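Myo-inositol phosphohydrolase (PDB 4WU3) probably removes phosphate from myo-inositol phosphates such as phytate, as a phosphatase of the protein-tyrosine-phosphatase-like phytase family, and binds inositol tetrakisphosphate in its pockets. Local coordinates at residues V470-L473 with P479-P482; E424-F429 with Y504-A509. The protein carries 2 engineered substitutions. One frame throughout, in Å; residues are numbered along the deposited sequence.

Interactions 1 and 2 illustrate how a short-range turn can sit within a longer-range closure. Along the chain the order is 424-429, 470-473, 479-482 and 504-509, so both segments of interaction 1 fall between those of interaction 2. The two centres are about 21 Å apart, yet they share the six-stranded mixed sheet that holds strands 426-429 and 467-471, and they touch where Val470 CG2 lies 4.1 Å from Phe429 CD2. Interaction 2 then reaches across to the edge strand 503-509 of a separate five-stranded sheet. The side chains of Leu473 and Glu424 lie about 6 and 5 Å from bound inositol tetrakisphosphate, which places both contacts close to bound ligand.

Interaction 1. Residues V470-L473 with P479-P482; sequences VAEL and PIDP
Leu473 CG and Ile480 CG1 both stand anti to their own carbonyl carbons (chi1 -58° and -60°), and these torsions bring their methyl ends against the opposite segment. CD1 of Ile480 passes alongside the backbone to within 3.9 Å of Leu473 C, while Leu473 CD2 comes up to Pro479 CA, also at 3.9 Å. Farther along, Ala471 points its CB at Pro479 CB, 3.7 Å away. The polar tie is a single direct bond, from Ile480 N to Glu472 O at 2.9 Å. Pro479 CA sends a C-H toward the same oxygen, 3.5 Å from Glu472 O. One water adds a second link, accepting from Glu472 N and donating to Ile480 O, each at 2.8 Å. The segments thus join the end of strand 467-471 to the loop leading into its antiparallel neighbour 484-486, a hairpin-like connection whose Pro479 also packs on Thr75 of the second subunit. The bridge between Leu473 and Pro479 stays single; one backbone bond, one water and small apolar contacts do the joining, and Pro479 N, with no N-H to give, faces the Leu473 methyl CD2.

Interaction 2. Residues E424-F429 with Y504-A509; sequences ETHGVF and YYRIAA
NH1 of Arg506, whose guanidinium lies against the His426 ring, is gripped by two groups: Glu456 through a salt bridge, and Tyr504 OH through a weak hydrogen bond of 3.3 Å from NH1. The setting is the protein-tyrosine-phosphatase-like fold, in which strand 503-509 edges a five-stranded mixed sheet and strand 426-429 belongs to a neighbouring six-stranded one, so side chains rather than backbone pairing span the gap. Arg506 leaves its strand with CG opposite the backbone N (chi1 -179°) and then bends at chi2 (71°), which lays its flat end beneath His426. The imidazole meets it edge-on, the two planes 68° apart: His426 NE2 stands over the centre of the guanidinium, 3.8 Å from Arg506 CZ, and His426 CD2 is 3.6 Å from Arg506 NH2. Shared carboxylates fix this pose. Asp420 OD2 bonds both His426 NE2 and Tyr504 OH, while Glu456 takes the backbone N of His426 as well as NH1 of Arg506, meeting the charge of the guanidinium. A leucine in place of Arg506 would probably leave Glu456 without its cationic mate and His426 without the flat group under its edge. The carboxylate of Glu424 is held by salt bridges with Arg422 and with Arg546, a residue of the inositol-phosphate pocket. Its backbone stays near: besides bonding Arg422 O, Arg506 NH2 has Glu424 O 3.4 Å away, at the guanidinium edge and near its plane.

Interaction 1. Residues V470-L473 with P479-P482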
# COMPACT_ATOMS: atom_id res chain seq x y z
N VAL A 470 9.99 -28.07 24.08
CA VAL A 470 10.47 -27.08 25.03
C VAL A 470 11.88 -26.71 24.60
O VAL A 470 12.81 -27.49 24.78
CB VAL A 470 10.50 -27.60 26.48
CG1 VAL A 470 11.07 -26.55 27.41
CG2 VAL A 470 9.11 -28.02 26.93
N ALA A 471 12.03 -25.53 24.02
CA ALA A 471 13.25 -25.19 23.32
C ALA A 471 13.83 -23.87 23.79
O ALA A 471 13.11 -22.94 24.13
CB ALA A 471 12.97 -25.12 21.83
N GLU A 472 15.16 -23.80 23.80
CA GLU A 472 15.82 -22.54 23.99
C GLU A 472 15.67 -21.73 22.70
O GLU A 472 15.69 -22.30 21.60
CB GLU A 472 17.30 -22.75 24.30
CG GLU A 472 18.05 -21.47 24.61
CD GLU A 472 19.53 -21.72 24.87
OE1 GLU A 472 19.94 -22.90 24.85
OE2 GLU A 472 20.27 -20.73 25.08
N LEU A 473 15.49 -20.42 22.84
CA LEU A 473 15.41 -19.56 21.67
C LEU A 473 16.75 -18.91 21.37
O LEU A 473 17.47 -18.54 22.29
CB LEU A 473 14.36 -18.48 21.87
CG LEU A 473 12.95 -18.96 22.16
CD1 LEU A 473 12.01 -17.76 22.23
CD2 LEU A 473 12.51 -19.96 21.09
N PRO A 479 13.52 -21.49 17.65
CA PRO A 479 13.95 -22.57 18.53
C PRO A 479 15.24 -23.23 18.07
O PRO A 479 15.47 -23.36 16.86
CB PRO A 479 12.78 -23.56 18.47
CG PRO A 479 12.09 -23.26 17.18
CD PRO A 479 12.29 -21.80 16.92
N ILE A 480 16.07 -23.63 19.03
CA ILE A 480 17.31 -24.36 18.75
C ILE A 480 17.14 -25.88 18.92
O ILE A 480 16.79 -26.36 20.00
CB ILE A 480 18.43 -23.87 19.66
CG1 ILE A 480 18.66 -22.37 19.43
CG2 ILE A 480 19.71 -24.67 19.43
CD1 ILE A 480 19.43 -21.68 20.53
N ASP A 481 17.36 -26.62 17.85
CA ASP A 481 17.28 -28.08 17.89
C ASP A 481 16.07 -28.62 18.62
O ASP A 481 16.21 -29.51 19.44
CB ASP A 481 18.51 -28.63 18.60
CG ASP A 481 19.74 -28.54 17.76
OD1 ASP A 481 19.74 -29.12 16.65
OD2 ASP A 481 20.72 -27.88 18.19
N PRO A 482 14.87 -28.10 18.29
CA PRO A 482 13.63 -28.46 18.97
C PRO A 482 13.27 -29.93 18.87
O PRO A 482 13.15 -30.47 17.76
CB PRO A 482 12.57 -27.65 18.22
CG PRO A 482 13.14 -27.43 16.87
CD PRO A 482 14.61 -27.27 17.10
O HOH W 1 16.77 -25.80 22.71

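Interaction 2. Residues E424-F429 with Y504-A509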
# COMPACT_ATOMS: atom_id res chain seq x y z
N GLU A 424 4.27 -12.43 31.38
CA GLU A 424 4.15 -13.62 30.55
C GLU A 424 3.95 -14.85 31.43
O GLU A 424 4.45 -14.92 32.56
CB GLU A 424 5.40 -13.78 29.67
CG GLU A 424 6.70 -14.03 30.43
CD GLU A 424 7.50 -12.77 30.70
OE1 GLU A 424 6.93 -11.67 30.68
OE2 GLU A 424 8.72 -12.88 30.94
N THR A 425 3.21 -15.82 30.90
CA THR A 425 2.95 -17.07 31.60
C THR A 425 4.21 -17.93 31.67
O THR A 425 4.87 -18.14 30.66
CB THR A 425 1.83 -17.87 30.88
OG1 THR A 425 0.56 -17.34 31.24
CG2 THR A 425 1.88 -19.34 31.24
N HIS A 426 4.55 -18.41 32.86
CA HIS A 426 5.73 -19.26 33.05
C HIS A 426 5.53 -20.20 34.23
O HIS A 426 4.58 -20.05 35.01
CB HIS A 426 6.99 -18.43 33.30
CG HIS A 426 6.99 -17.73 34.62
ND1 HIS A 426 7.87 -18.04 35.64
CD2 HIS A 426 6.19 -16.74 35.10
CE1 HIS A 426 7.62 -17.27 36.68
NE2 HIS A 426 6.61 -16.47 36.39
N GLY A 427 6.45 -21.16 34.35
CA GLY A 427 6.41 -22.14 35.42
C GLY A 427 7.62 -23.04 35.39
O GLY A 427 8.68 -22.64 34.90
N VAL A 428 7.46 -24.25 35.91
CA VAL A 428 8.55 -25.21 35.99
C VAL A 428 8.12 -26.56 35.43
O VAL A 428 7.14 -27.14 35.90
CB VAL A 428 9.02 -25.39 37.45
CG1 VAL A 428 10.27 -26.27 37.52
CG2 VAL A 428 9.31 -24.04 38.08
N PHE A 429 8.85 -27.03 34.43
CA PHE A 429 8.66 -28.37 33.86
C PHE A 429 9.88 -29.22 34.17
O PHE A 429 10.98 -28.88 33.73
CB PHE A 429 8.56 -28.32 32.33
CG PHE A 429 7.28 -27.73 31.82
CD1 PHE A 429 6.22 -27.46 32.68
CD2 PHE A 429 7.12 -27.47 30.48
CE1 PHE A 429 5.04 -26.94 32.20
CE2 PHE A 429 5.94 -26.95 29.99
CZ PHE A 429 4.90 -26.67 30.85
N TYR A 504 6.32 -15.25 48.29
CA TYR A 504 6.20 -15.00 46.87
C TYR A 504 5.26 -13.85 46.61
O TYR A 504 4.21 -13.74 47.22
CB TYR A 504 5.70 -16.25 46.16
CG TYR A 504 5.49 -16.11 44.67
CD1 TYR A 504 6.54 -16.26 43.77
CD2 TYR A 504 4.22 -15.86 44.15
CE1 TYR A 504 6.35 -16.14 42.41
CE2 TYR A 504 4.01 -15.74 42.80
CZ TYR A 504 5.08 -15.89 41.92
OH TYR A 504 4.87 -15.78 40.56
N TYR A 505 5.64 -12.97 45.69
CA TYR A 505 4.75 -11.92 45.24
C TYR A 505 4.92 -11.72 43.73
O TYR A 505 6.03 -11.77 43.21
CB TYR A 505 4.97 -10.61 46.01
CG TYR A 505 3.83 -9.64 45.83
CD1 TYR A 505 2.74 -9.64 46.69
CD2 TYR A 505 3.82 -8.74 44.77
CE1 TYR A 505 1.68 -8.77 46.50
CE2 TYR A 505 2.77 -7.87 44.57
CZ TYR A 505 1.69 -7.89 45.44
OH TYR A 505 0.64 -7.03 45.21
N ARG A 506 3.81 -11.52 43.05
CA ARG A 506 3.78 -11.43 41.60
C ARG A 506 3.32 -10.06 41.12
O ARG A 506 2.25 -9.60 41.49
CB ARG A 506 2.81 -12.49 41.06
CG ARG A 506 2.70 -12.52 39.55
CD ARG A 506 3.96 -13.08 38.93
NE ARG A 506 3.79 -13.37 37.52
CZ ARG A 506 3.35 -14.53 37.03
NH1 ARG A 506 3.02 -15.52 37.84
NH2 ARG A 506 3.24 -14.69 35.72
N ILE A 507 4.14 -9.41 40.29
CA ILE A 507 3.68 -8.24 39.55
C ILE A 507 3.78 -8.58 38.06
O ILE A 507 4.83 -9.01 37.57
CB ILE A 507 4.49 -6.97 39.88
CG1 ILE A 507 4.35 -6.64 41.37
CG2 ILE A 507 4.01 -5.79 39.06
CD1 ILE A 507 5.29 -5.57 41.87
N ALA A 508 2.67 -8.43 37.34
CA ALA A 508 2.61 -8.83 35.95
C ALA A 508 3.11 -7.72 35.01
O ALA A 508 2.32 -7.07 34.31
CB ALA A 508 1.18 -9.24 35.60
N ALA A 509 4.42 -7.51 35.00
CA ALA A 509 5.02 -6.43 34.22
C ALA A 509 5.34 -6.91 32.81
O ALA A 509 5.94 -7.96 32.63
CB ALA A 509 6.27 -5.90 34.91